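PDB 1SP3: cytochrome c, putative from Shewanella oneidensis, which carries eight c-type hemes and is probably a respiratory oxidoreductase that reduces tetrathionate. Local coordinates for residues M33-W39 against F90-V96; W39-L43 against R54-N58; W252-G256 against Y356-W362. All coordinates share one frame; numbering follows the deposited sequence.

Contact 1. Residues M33-W39 against F90-V96. With HEC (heme c), chain F.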
loop_
_atom_site.group_PDB
_atom_site.type_symbol
_atom_site.label_atom_id
_atom_site.label_comp_id
_atom_site.label_asym_id
_atom_site.label_seq_id
_atom_site.Cartn_x
_atom_site.Cartn_y
_atom_site.Cartn_z
ATOM N N MET A 33 -2.688 7.115 19.526
ATOM C CA MET A 33 -2.949 6.692 18.177
ATOM C C MET A 33 -2.681 7.891 17.261
ATOM O O MET A 33 -2.149 7.780 16.107
ATOM C CB MET A 33 -4.394 6.220 18.101
ATOM C CG MET A 33 -4.686 5.099 17.036
ATOM S SD MET A 33 -4.807 5.893 15.379
ATOM C CE MET A 33 -5.790 7.299 16.038
ATOM N N MET A 34 -3.028 9.056 17.773
ATOM C CA MET A 34 -2.961 10.248 16.926
ATOM C C MET A 34 -1.509 10.661 16.654
ATOM O O MET A 34 -1.250 11.472 15.746
ATOM C CB MET A 34 -3.744 11.408 17.557
ATOM C CG MET A 34 -5.215 11.159 17.529
ATOM S SD MET A 34 -5.953 12.295 18.655
ATOM C CE MET A 34 -6.516 13.785 17.675
ATOM N N LYS A 35 -0.569 10.076 17.396
ATOM C CA LYS A 35 0.806 10.334 17.085
ATOM C C LYS A 35 1.242 9.487 15.886
ATOM O O LYS A 35 2.376 9.672 15.461
ATOM C CB LYS A 35 1.748 10.034 18.240
ATOM C CG LYS A 35 1.535 10.860 19.538
ATOM C CD LYS A 35 2.574 10.380 20.593
ATOM C CE LYS A 35 2.289 10.894 22.013
ATOM N NZ LYS A 35 2.916 9.938 23.016
ATOM N N THR A 36 0.413 8.569 15.368
ATOM C CA THR A 36 0.978 7.643 14.398
ATOM C C THR A 36 0.577 7.872 13.023
ATOM O O THR A 36 -0.382 8.625 12.797
ATOM C CB THR A 36 0.650 6.198 14.679
ATOM O OG1 THR A 36 -0.716 5.980 14.344
ATOM C CG2 THR A 36 0.893 5.799 16.179
ATOM N N SER A 37 1.243 7.183 12.068
ATOM C CA SER A 37 0.852 7.382 10.658
ATOM C C SER A 37 -0.614 6.957 10.359
ATOM O O SER A 37 -1.223 7.437 9.380
ATOM C CB SER A 37 1.822 6.728 9.695
ATOM O OG SER A 37 1.620 5.396 9.727
ATOM N N HIS A 38 -1.190 6.074 11.169
ATOM C CA HIS A 38 -2.606 5.690 10.889
ATOM C C HIS A 38 -3.536 6.873 11.009
ATOM O O HIS A 38 -4.581 6.868 10.471
ATOM C CB HIS A 38 -3.070 4.553 11.786
ATOM C CG HIS A 38 -2.815 3.217 11.162
ATOM N ND1 HIS A 38 -1.795 2.390 11.575
ATOM C CD2 HIS A 38 -3.354 2.633 10.061
ATOM C CE1 HIS A 38 -1.764 1.320 10.791
ATOM N NE2 HIS A 38 -2.694 1.446 9.860
ATOM N N TRP A 39 -3.147 7.853 11.812
ATOM C CA TRP A 39 -3.915 9.066 11.973
ATOM C C TRP A 39 -3.370 10.172 11.065
ATOM O O TRP A 39 -4.148 10.808 10.426
ATOM C CB TRP A 39 -3.769 9.550 13.411
ATOM C CG TRP A 39 -4.475 10.820 13.680
ATOM C CD1 TRP A 39 -3.912 12.016 14.100
ATOM C CD2 TRP A 39 -5.907 11.052 13.616
ATOM N NE1 TRP A 39 -4.892 12.957 14.242
ATOM C CE2 TRP A 39 -6.125 12.387 13.987
ATOM C CE3 TRP A 39 -7.045 10.237 13.278
ATOM C CZ2 TRP A 39 -7.398 12.961 13.992
ATOM C CZ3 TRP A 39 -8.309 10.819 13.303
ATOM C CH2 TRP A 39 -8.471 12.173 13.677
ATOM N N PHE A 90 -6.413 17.774 12.709
ATOM C CA PHE A 90 -5.704 16.624 13.218
ATOM C C PHE A 90 -5.524 16.579 14.736
ATOM O O PHE A 90 -4.905 15.682 15.206
ATOM C CB PHE A 90 -4.349 16.415 12.494
ATOM C CG PHE A 90 -4.516 15.993 11.061
ATOM C CD1 PHE A 90 -4.613 16.956 10.033
ATOM C CD2 PHE A 90 -4.669 14.624 10.737
ATOM C CE1 PHE A 90 -4.781 16.526 8.677
ATOM C CE2 PHE A 90 -4.810 14.175 9.382
ATOM C CZ PHE A 90 -4.918 15.133 8.362
ATOM N N LYS A 91 -6.047 17.552 15.492
ATOM C CA LYS A 91 -5.855 17.587 16.942
ATOM C C LYS A 91 -7.143 17.309 17.666
ATOM O O LYS A 91 -7.194 17.191 18.900
ATOM C CB LYS A 91 -5.287 18.905 17.448
ATOM C CG LYS A 91 -3.921 19.278 16.863
ATOM C CD LYS A 91 -2.748 18.263 17.094
ATOM C CE LYS A 91 -2.625 17.544 18.513
ATOM N NZ LYS A 91 -2.806 18.287 19.866
ATOM N N ASP A 92 -8.188 17.160 16.876
ATOM C CA ASP A 92 -9.462 16.815 17.461
ATOM C C ASP A 92 -9.661 15.309 17.784
ATOM O O ASP A 92 -10.017 14.464 16.887
ATOM C CB ASP A 92 -10.558 17.289 16.529
ATOM C CG ASP A 92 -11.922 17.234 17.167
ATOM O OD1 ASP A 92 -12.099 16.570 18.265
ATOM O OD2 ASP A 92 -12.904 17.780 16.580
ATOM N N LYS A 93 -9.579 15.010 19.081
ATOM C CA LYS A 93 -9.719 13.619 19.563
ATOM C C LYS A 93 -11.057 12.990 19.264
ATOM O O LYS A 93 -11.135 11.779 19.061
ATOM C CB LYS A 93 -9.336 13.464 21.039
ATOM C CG LYS A 93 -7.835 13.679 21.281
ATOM C CD LYS A 93 -7.652 14.629 22.474
ATOM C CE LYS A 93 -6.202 15.004 22.731
ATOM N NZ LYS A 93 -5.915 14.294 23.973
ATOM N N THR A 94 -12.136 13.779 19.233
ATOM C CA THR A 94 -13.431 13.139 18.898
ATOM C C THR A 94 -13.579 12.665 17.448
ATOM O O THR A 94 -14.608 12.007 17.102
ATOM C CB THR A 94 -14.639 14.023 19.278
ATOM O OG1 THR A 94 -14.644 15.121 18.384
ATOM C CG2 THR A 94 -14.385 14.708 20.623
ATOM N N LYS A 95 -12.606 12.979 16.615
ATOM C CA LYS A 95 -12.623 12.529 15.207
ATOM C C LYS A 95 -11.858 11.243 14.908
ATOM O O LYS A 95 -11.711 10.860 13.751
ATOM C CB LYS A 95 -12.090 13.646 14.276
ATOM C CG LYS A 95 -12.924 14.948 14.363
ATOM C CD LYS A 95 -14.420 14.659 14.305
ATOM C CE LYS A 95 -15.273 15.989 14.343
ATOM N NZ LYS A 95 -16.710 15.723 13.948
ATOM N N VAL A 96 -11.363 10.554 15.927
ATOM C CA VAL A 96 -10.647 9.292 15.668
ATOM C C VAL A 96 -11.667 8.243 15.442
ATOM O O VAL A 96 -12.720 8.323 16.039
ATOM C CB VAL A 96 -9.750 8.967 16.848
ATOM C CG1 VAL A 96 -9.033 7.616 16.682
ATOM C CG2 VAL A 96 -8.784 10.141 17.008
HETATM FE FE HEC F . -2.897 0.123 8.372
HETATM C CHA HEC F . -0.236 1.692 6.989
HETATM C CHB HEC F . -0.778 -2.243 9.629
HETATM C CHC HEC F . -5.448 -1.121 10.233
HETATM C CHD HEC F . -4.977 2.309 6.770
HETATM N NA HEC F . -0.902 -0.217 8.316
HETATM C C1A HEC F . 0.010 0.514 7.648
HETATM C C2A HEC F . 1.329 -0.008 7.861
HETATM C C3A HEC F . 1.197 -1.090 8.627
HETATM C C4A HEC F . -0.202 -1.252 8.909
HETATM C CMA HEC F . 2.348 -2.054 9.035
HETATM C CAA HEC F . 2.652 0.588 7.188
HETATM C CBA HEC F . 3.455 1.505 8.112
HETATM C CGA HEC F . 3.092 2.949 7.837
HETATM O O1A HEC F . 3.299 3.817 8.741
HETATM O O2A HEC F . 2.686 3.256 6.674
HETATM N NB HEC F . -3.064 -1.417 9.678
HETATM C C1B HEC F . -2.085 -2.260 10.064
HETATM C C2B HEC F . -2.649 -3.282 10.914
HETATM C C3B HEC F . -3.944 -3.013 11.061
HETATM C C4B HEC F . -4.217 -1.801 10.309
HETATM C CMB HEC F . -1.734 -4.420 11.443
HETATM C CAB HEC F . -4.997 -3.674 12.010
HETATM C CBB HEC F . -4.631 -3.707 13.350
HETATM N NC HEC F . -4.814 0.495 8.495
HETATM C C1C HEC F . -5.744 -0.130 9.343
HETATM C C2C HEC F . -7.042 0.368 9.012
HETATM C C3C HEC F . -6.888 1.326 8.097
HETATM C C4C HEC F . -5.502 1.445 7.723
HETATM C CMC HEC F . -8.392 -0.113 9.607
HETATM C CAC HEC F . -8.056 2.117 7.518
HETATM C CBC HEC F . -8.841 2.905 8.369
HETATM N ND HEC F . -2.668 1.681 7.020
HETATM C C1D HEC F . -3.660 2.495 6.495
HETATM C C2D HEC F . -3.099 3.562 5.721
HETATM C C3D HEC F . -1.630 3.397 5.863
HETATM C C4D HEC F . -1.449 2.206 6.676
HETATM C CMD HEC F . -3.745 4.719 4.907
HETATM C CAD HEC F . -0.513 4.293 5.252
HETATM C CBD HEC F . -0.243 5.255 6.391
HETATM C CGD HEC F . 0.783 6.290 5.945
HETATM O O1D HEC F . 1.985 5.929 5.963
HETATM O O2D HEC F . 0.457 7.460 5.563
#
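The indole of W39 is covered on both faces: V96 CG2 and M34 CG lie over one, while F90 brings its ring edge to the other. The F90 pair is T-shaped, with F90 CD2 4.2 Å from W39 CE2 and planes at 79°. V96 CG2 makes a CH-pi contact 4.0 Å from the centroid of the W39 six-membered ring. At the indole's rim, K95 O sits 3.4 Å from W39 CZ3, and W39 NE1 donates to F90 O at 2.9 Å, nearly straight and in the ring plane. A chi1 of 178° swings the W39 indole away from its own backbone N and across to the loop, and the bond to F90 O fixes its rotation. M33 CE and V96 CG1 meet tip to tip, tightly, at 3.3 Å. M34, bent at its thioether, turns CE onto the loop backbone, 3.5 Å from F90 O, while SD rests on K93 CG. Beyond the turn, H38 NE2 binds the heme iron, opposite H143, and S37 OG hydrogen-bonds a propionate. M33 and M34 come from helix 15-34, W39 from helix 37-40, and the 90-96 loop runs between helices 71-74 and 99-102, tied back to helix 15-34 by K93 NZ on T31.

Contact 2. Residues W39-L43 against R54-N58. With HEC (heme c), chain D.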
loop_
_atom_site.group_PDB
_atom_site.type_symbol
_atom_site.label_atom_id
_atom_site.label_comp_id
_atom_site.label_asym_id
_atom_site.label_seq_id
_atom_site.Cartn_x
_atom_site.Cartn_y
_atom_site.Cartn_z
ATOM N N TRP A 39 -3.147 7.853 11.812
ATOM C CA TRP A 39 -3.915 9.066 11.973
ATOM C C TRP A 39 -3.370 10.172 11.065
ATOM O O TRP A 39 -4.148 10.808 10.426
ATOM C CB TRP A 39 -3.769 9.550 13.411
ATOM C CG TRP A 39 -4.475 10.820 13.680
ATOM C CD1 TRP A 39 -3.912 12.016 14.100
ATOM C CD2 TRP A 39 -5.907 11.052 13.616
ATOM N NE1 TRP A 39 -4.892 12.957 14.242
ATOM C CE2 TRP A 39 -6.125 12.387 13.987
ATOM C CE3 TRP A 39 -7.045 10.237 13.278
ATOM C CZ2 TRP A 39 -7.398 12.961 13.992
ATOM C CZ3 TRP A 39 -8.309 10.819 13.303
ATOM C CH2 TRP A 39 -8.471 12.173 13.677
ATOM N N THR A 40 -2.078 10.470 11.090
ATOM C CA THR A 40 -1.599 11.600 10.333
ATOM C C THR A 40 -1.451 11.336 8.832
ATOM O O THR A 40 -1.355 12.310 8.080
ATOM C CB THR A 40 -0.262 12.029 10.827
ATOM O OG1 THR A 40 0.643 10.914 10.671
ATOM C CG2 THR A 40 -0.303 12.349 12.389
ATOM N N TRP A 41 -1.290 10.061 8.417
ATOM C CA TRP A 41 -0.963 9.755 7.012
ATOM C C TRP A 41 0.367 10.387 6.620
ATOM O O TRP A 41 0.640 10.718 5.430
ATOM C CB TRP A 41 -2.098 10.187 6.047
ATOM C CG TRP A 41 -3.251 9.091 5.981
ATOM C CD1 TRP A 41 -3.433 8.000 6.838
ATOM C CD2 TRP A 41 -4.347 9.067 5.075
ATOM N NE1 TRP A 41 -4.542 7.281 6.452
ATOM C CE2 TRP A 41 -5.124 7.902 5.379
ATOM C CE3 TRP A 41 -4.756 9.907 3.991
ATOM C CZ2 TRP A 41 -6.266 7.567 4.678
ATOM C CZ3 TRP A 41 -5.905 9.548 3.299
ATOM C CH2 TRP A 41 -6.649 8.381 3.636
ATOM N N GLU A 42 1.236 10.538 7.605
ATOM C CA GLU A 42 2.587 11.070 7.312
ATOM C C GLU A 42 3.658 10.230 7.874
ATOM O O GLU A 42 3.521 9.768 8.994
ATOM C CB GLU A 42 2.763 12.484 7.828
ATOM C CG GLU A 42 1.803 13.460 7.125
ATOM C CD GLU A 42 2.205 14.913 7.251
ATOM O OE1 GLU A 42 2.293 15.355 8.443
ATOM O OE2 GLU A 42 2.369 15.625 6.170
ATOM N N LEU A 43 4.729 10.064 7.100
ATOM C CA LEU A 43 5.932 9.363 7.493
ATOM C C LEU A 43 7.163 10.180 7.065
ATOM O O LEU A 43 7.180 10.750 5.986
ATOM C CB LEU A 43 6.047 8.032 6.757
ATOM C CG LEU A 43 5.236 6.855 7.331
ATOM C CD1 LEU A 43 5.165 5.719 6.318
ATOM C CD2 LEU A 43 5.721 6.377 8.729
ATOM N N ARG A 54 6.801 12.048 3.592
ATOM C CA ARG A 54 6.006 11.309 2.669
ATOM C C ARG A 54 4.807 10.774 3.503
ATOM O O ARG A 54 4.140 11.555 4.149
ATOM C CB ARG A 54 6.883 10.201 2.007
ATOM C CG ARG A 54 6.380 9.742 0.665
ATOM C CD ARG A 54 7.409 9.161 -0.406
ATOM N NE ARG A 54 6.602 8.477 -1.429
ATOM C CZ ARG A 54 6.167 7.211 -1.283
ATOM N NH1 ARG A 54 6.543 6.489 -0.195
ATOM N NH2 ARG A 54 5.391 6.649 -2.215
ATOM N N GLY A 55 4.541 9.465 3.509
ATOM C CA GLY A 55 3.280 8.949 4.019
ATOM C C GLY A 55 2.246 9.175 2.937
ATOM O O GLY A 55 2.510 9.874 1.939
ATOM N N LYS A 56 1.061 8.602 3.119
ATOM C CA LYS A 56 0.009 8.662 2.124
ATOM C C LYS A 56 -0.413 10.128 1.785
ATOM O O LYS A 56 -0.783 10.399 0.636
ATOM C CB LYS A 56 -1.248 7.890 2.604
ATOM C CG LYS A 56 -2.378 7.953 1.629
ATOM C CD LYS A 56 -3.347 6.847 1.877
ATOM C CE LYS A 56 -4.441 7.036 0.861
ATOM N NZ LYS A 56 -5.368 5.947 1.013
ATOM N N LYS A 57 -0.416 10.994 2.799
ATOM C CA LYS A 57 -0.851 12.386 2.675
ATOM C C LYS A 57 -0.095 13.112 1.551
ATOM O O LYS A 57 -0.645 13.915 0.834
ATOM C CB LYS A 57 -0.511 13.138 3.982
ATOM C CG LYS A 57 -1.293 14.469 4.166
ATOM C CD LYS A 57 -0.868 15.200 5.448
ATOM C CE LYS A 57 -1.872 16.372 5.741
ATOM N NZ LYS A 57 -1.494 16.898 7.093
ATOM N N ASN A 58 1.193 12.815 1.454
ATOM C CA ASN A 58 2.073 13.453 0.502
ATOM C C ASN A 58 2.516 12.555 -0.662
ATOM O O ASN A 58 3.495 12.839 -1.280
ATOM C CB ASN A 58 3.282 13.984 1.287
ATOM C CG ASN A 58 2.841 14.863 2.427
ATOM O OD1 ASN A 58 2.147 15.794 2.197
ATOM N ND2 ASN A 58 3.138 14.495 3.652
HETATM FE FE HEC D . -5.017 4.637 -0.660
HETATM C CHA HEC D . -1.703 4.090 0.372
HETATM C CHB HEC D . -3.929 7.170 -2.741
HETATM C CHC HEC D . -8.247 5.386 -1.501
HETATM C CHD HEC D . -6.125 2.047 1.228
HETATM N NA HEC D . -3.130 5.487 -1.156
HETATM C C1A HEC D . -1.897 5.108 -0.599
HETATM C C2A HEC D . -0.871 5.952 -1.211
HETATM C C3A HEC D . -1.475 6.820 -2.073
HETATM C C4A HEC D . -2.916 6.527 -2.044
HETATM C CMA HEC D . -0.725 7.917 -2.947
HETATM C CAA HEC D . 0.676 5.840 -0.923
HETATM C CBA HEC D . 1.404 5.132 -2.096
HETATM C CGA HEC D . 0.705 3.793 -2.457
HETATM O O1A HEC D . -0.018 3.766 -3.497
HETATM O O2A HEC D . 0.777 2.702 -1.739
HETATM N NB HEC D . -5.949 5.997 -1.875
HETATM C C1B HEC D . -5.274 7.001 -2.609
HETATM C C2B HEC D . -6.249 7.847 -3.259
HETATM C C3B HEC D . -7.458 7.321 -2.937
HETATM C C4B HEC D . -7.261 6.169 -2.050
HETATM C CMB HEC D . -5.870 9.055 -4.179
HETATM C CAB HEC D . -8.868 7.823 -3.338
HETATM C CBB HEC D . -9.120 8.373 -4.577
HETATM N NC HEC D . -6.941 3.803 -0.230
HETATM C C1C HEC D . -8.128 4.288 -0.688
HETATM C C2C HEC D . -9.181 3.452 -0.186
HETATM C C3C HEC D . -8.587 2.470 0.578
HETATM C C4C HEC D . -7.149 2.713 0.563
HETATM C CMC HEC D . -10.681 3.732 -0.511
HETATM C CAC HEC D . -9.286 1.288 1.358
HETATM C CBC HEC D . -10.105 0.325 0.802
HETATM N ND HEC D . -4.050 3.236 0.600
HETATM C C1D HEC D . -4.787 2.349 1.353
HETATM C C2D HEC D . -3.821 1.722 2.286
HETATM C C3D HEC D . -2.440 2.345 2.041
HETATM C C4D HEC D . -2.679 3.287 0.968
HETATM C CMD HEC D . -4.143 0.645 3.322
HETATM C CAD HEC D . -1.067 1.985 2.736
HETATM C CBD HEC D . -0.434 0.864 1.905
HETATM C CGD HEC D . 0.814 0.223 2.554
HETATM O O1D HEC D . 0.993 -0.981 2.254
HETATM O O2D HEC D . 1.683 0.802 3.328
HETATM O O HOH W 1 -1.534 15.165 8.817
HETATM O O HOH W 2 0.921 18.109 6.421
#
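W41 and K56 lie side by side just beyond the base of a beta-hairpin, strands 44-47 and 50-53, whose pairing is carried on by L43 and R54. R54 N donates to L43 O at 2.7 Å; the return bond, L43 N to R54 O, is weak. An ST turn, E42 N on T40 OG1, leads the 39-43 segment out of helix 37-40. The inner part is tight. G55 passes so close to E42 and W41 O that a beta carbon there would clash, and K57 N donates to W41 O at 2.8 Å. The extended K56 chain runs across one face of the W41 indole, its CD 3.8 Å from the six-membered ring centroid and 3° off the normal, so the tryptophan backs the lysine that ligates a heme iron. The outer side is looser and wetter. K57 NZ stays 4.2 Å from E42 OE2, beyond a salt bridge, and a water spans the gap, accepting from K57 NZ and donating to E42 OE2. N58 ND2 also grips E42 OE2, at 2.9 Å and on the anti side, and donates to R54 O as well. At the inner end of the contact K56 NZ stands 2.2 Å from the iron.

Contact 3. Residues W252-G256 against Y356-W362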
loop_
_atom_site.group_PDB
_atom_site.type_symbol
_atom_site.label_atom_id
_atom_site.label_comp_id
_atom_site.label_asym_id
_atom_site.label_seq_id
_atom_site.Cartn_x
_atom_site.Cartn_y
_atom_site.Cartn_z
ATOM N N TRP A 252 -4.274 5.830 -17.986
ATOM C CA TRP A 252 -5.251 6.930 -17.858
ATOM C C TRP A 252 -5.448 7.690 -19.202
ATOM O O TRP A 252 -6.409 8.373 -19.376
ATOM C CB TRP A 252 -4.759 7.957 -16.837
ATOM C CG TRP A 252 -5.015 7.673 -15.370
ATOM C CD1 TRP A 252 -4.113 7.182 -14.458
ATOM C CD2 TRP A 252 -6.239 7.889 -14.643
ATOM N NE1 TRP A 252 -4.704 7.086 -13.223
ATOM C CE2 TRP A 252 -6.010 7.509 -13.310
ATOM C CE3 TRP A 252 -7.510 8.401 -14.986
ATOM C CZ2 TRP A 252 -7.007 7.629 -12.289
ATOM C CZ3 TRP A 252 -8.495 8.449 -14.010
ATOM C CH2 TRP A 252 -8.233 8.102 -12.668
ATOM N N SER A 253 -4.522 7.564 -20.142
ATOM C CA SER A 253 -4.543 8.368 -21.368
ATOM C C SER A 253 -5.741 8.112 -22.233
ATOM O O SER A 253 -6.244 9.015 -22.899
ATOM C CB SER A 253 -3.242 8.173 -22.186
ATOM O OG SER A 253 -3.199 6.842 -22.694
ATOM N N THR A 254 -6.205 6.873 -22.228
ATOM C CA THR A 254 -7.384 6.495 -22.950
ATOM C C THR A 254 -8.732 6.817 -22.265
ATOM O O THR A 254 -9.796 6.523 -22.839
ATOM C CB THR A 254 -7.310 4.971 -23.250
ATOM O OG1 THR A 254 -7.232 4.245 -22.011
ATOM C CG2 THR A 254 -6.027 4.604 -24.070
ATOM N N ALA A 255 -8.718 7.399 -21.062
ATOM C CA ALA A 255 -10.008 7.676 -20.368
ATOM C C ALA A 255 -10.840 8.641 -21.213
ATOM O O ALA A 255 -10.261 9.436 -21.995
ATOM C CB ALA A 255 -9.800 8.282 -18.973
ATOM N N GLY A 256 -12.162 8.603 -21.041
ATOM C CA GLY A 256 -13.008 9.665 -21.563
ATOM C C GLY A 256 -13.734 9.412 -22.878
ATOM O O GLY A 256 -14.462 10.313 -23.358
ATOM N N TYR A 356 -12.767 14.844 -12.792
ATOM C CA TYR A 356 -12.727 14.136 -14.060
ATOM C C TYR A 356 -13.881 13.178 -14.208
ATOM O O TYR A 356 -14.497 13.091 -15.295
ATOM C CB TYR A 356 -11.397 13.368 -14.258
ATOM C CG TYR A 356 -11.312 12.835 -15.661
ATOM C CD1 TYR A 356 -11.101 13.693 -16.739
ATOM C CD2 TYR A 356 -11.562 11.501 -15.927
ATOM C CE1 TYR A 356 -11.030 13.197 -18.046
ATOM C CE2 TYR A 356 -11.518 11.003 -17.237
ATOM C CZ TYR A 356 -11.222 11.841 -18.266
ATOM O OH TYR A 356 -11.214 11.335 -19.543
ATOM N N TRP A 357 -14.147 12.453 -13.114
ATOM C CA TRP A 357 -15.226 11.449 -13.121
ATOM C C TRP A 357 -16.664 11.996 -13.336
ATOM O O TRP A 357 -17.557 11.216 -13.745
ATOM C CB TRP A 357 -15.201 10.564 -11.896
ATOM C CG TRP A 357 -14.035 9.680 -11.848
ATOM C CD1 TRP A 357 -13.211 9.309 -12.895
ATOM C CD2 TRP A 357 -13.508 9.059 -10.682
ATOM N NE1 TRP A 357 -12.210 8.485 -12.433
ATOM C CE2 TRP A 357 -12.371 8.302 -11.083
ATOM C CE3 TRP A 357 -13.906 9.032 -9.328
ATOM C CZ2 TRP A 357 -11.589 7.557 -10.166
ATOM C CZ3 TRP A 357 -13.155 8.303 -8.421
ATOM C CH2 TRP A 357 -11.987 7.574 -8.847
ATOM N N SER A 358 -16.881 13.295 -13.093
ATOM C CA SER A 358 -18.150 13.849 -13.601
ATOM C C SER A 358 -18.071 14.675 -14.879
ATOM O O SER A 358 -18.931 14.553 -15.741
ATOM C CB SER A 358 -19.011 14.545 -12.544
ATOM O OG SER A 358 -18.214 15.355 -11.753
ATOM N N GLU A 359 -17.063 15.511 -15.009
ATOM C CA GLU A 359 -17.006 16.383 -16.168
ATOM C C GLU A 359 -16.148 15.844 -17.363
ATOM O O GLU A 359 -16.439 16.194 -18.485
ATOM C CB GLU A 359 -16.630 17.801 -15.750
ATOM C CG GLU A 359 -17.667 18.517 -14.876
ATOM C CD GLU A 359 -19.032 18.716 -15.563
ATOM O OE1 GLU A 359 -19.108 19.027 -16.791
ATOM O OE2 GLU A 359 -20.054 18.547 -14.855
ATOM N N PHE A 360 -15.141 14.987 -17.131
ATOM C CA PHE A 360 -14.403 14.320 -18.227
ATOM C C PHE A 360 -13.593 15.320 -18.999
ATOM O O PHE A 360 -13.320 15.154 -20.198
ATOM C CB PHE A 360 -15.281 13.514 -19.196
ATOM C CG PHE A 360 -15.902 12.303 -18.557
ATOM C CD1 PHE A 360 -17.272 12.243 -18.346
ATOM C CD2 PHE A 360 -15.098 11.249 -18.096
ATOM C CE1 PHE A 360 -17.864 11.113 -17.678
ATOM C CE2 PHE A 360 -15.644 10.163 -17.452
ATOM C CZ PHE A 360 -17.051 10.086 -17.249
ATOM N N ASP A 361 -13.148 16.307 -18.251
ATOM C CA ASP A 361 -12.355 17.407 -18.739
ATOM C C ASP A 361 -11.073 17.466 -17.920
ATOM O O ASP A 361 -11.045 17.993 -16.814
ATOM C CB ASP A 361 -13.194 18.676 -18.547
ATOM C CG ASP A 361 -12.473 19.937 -18.865
ATOM O OD1 ASP A 361 -11.222 19.990 -18.988
ATOM O OD2 ASP A 361 -13.137 21.000 -18.981
ATOM N N TRP A 362 -10.000 16.985 -18.521
ATOM C CA TRP A 362 -8.724 16.950 -17.852
ATOM C C TRP A 362 -8.158 18.310 -17.478
ATOM O O TRP A 362 -7.419 18.401 -16.484
ATOM C CB TRP A 362 -7.690 16.183 -18.696
ATOM C CG TRP A 362 -7.774 14.702 -18.579
ATOM C CD1 TRP A 362 -8.040 13.817 -19.574
ATOM C CD2 TRP A 362 -7.606 13.926 -17.397
ATOM N NE1 TRP A 362 -8.063 12.530 -19.092
ATOM C CE2 TRP A 362 -7.774 12.559 -17.761
ATOM C CE3 TRP A 362 -7.317 14.233 -16.057
ATOM C CZ2 TRP A 362 -7.620 11.508 -16.851
ATOM C CZ3 TRP A 362 -7.203 13.168 -15.130
ATOM C CH2 TRP A 362 -7.350 11.835 -15.543
HETATM O O HOH W 3 -7.839 10.416 -21.411
#
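G256 and F360 are the closest backbone neighbours, with CA atoms 5.9 Å apart, where an irregular loop passes the end of helix 356-359; F360, with positive phi, takes the chain out of that helix. G256 also has positive phi (100°), and a beta carbon on it would run into the Y356 hydroxyl, since G256 CA is already 3.2 Å from Y356 OH. Beside it, A255 CB rests 3.7 Å from Y356 CE2. Y356 CG is anti to the backbone N (chi1 -171°), which carries the phenol toward this loop, with W362 against one face of its ring. W252 crosses W362 at about a right angle: W252 CE3 meets W362 CH2 at 3.5 Å, the two ring planes 78° apart. The far rim of the W252 indole reaches W357, where W252 CH2 is 4.0 Å from W357 NE1. A leucine in place of W252 would probably leave a gap beside W362 and W357, and F63 O without its N-H donor. Polar joining is done by a water that accepts from W362 NE1 at 3.1 Å and sits 2.7 Å from A255 O. The two segments, far apart in sequence, are thus held largely by aromatic carbon surfaces, with W252 NE1 turned to F63 O outside the contact and water linking W362 to the loop backbone.

How the contacts relate
Contacts 1 and 2 form one continuous patch: their centres are 12 Å apart, they share W39 and helix 37-40, and F90 CE1 packs 3.7 Å from K57 NZ. Each supplies an axial ligand to a different heme, H38 in contact 1 and K56 in contact 2. The hemes are joined through K56 too, because its backbone N hydrogen-bonds a propionate of the H38-ligated heme while its side chain binds the next iron. Contact 3 is remote, its centre about 27 Å from that of contact 2 and about 34 Å from that of contact 1, and it supplies no iron ligand, although the W357 side chain comes within about 5 Å of a heme.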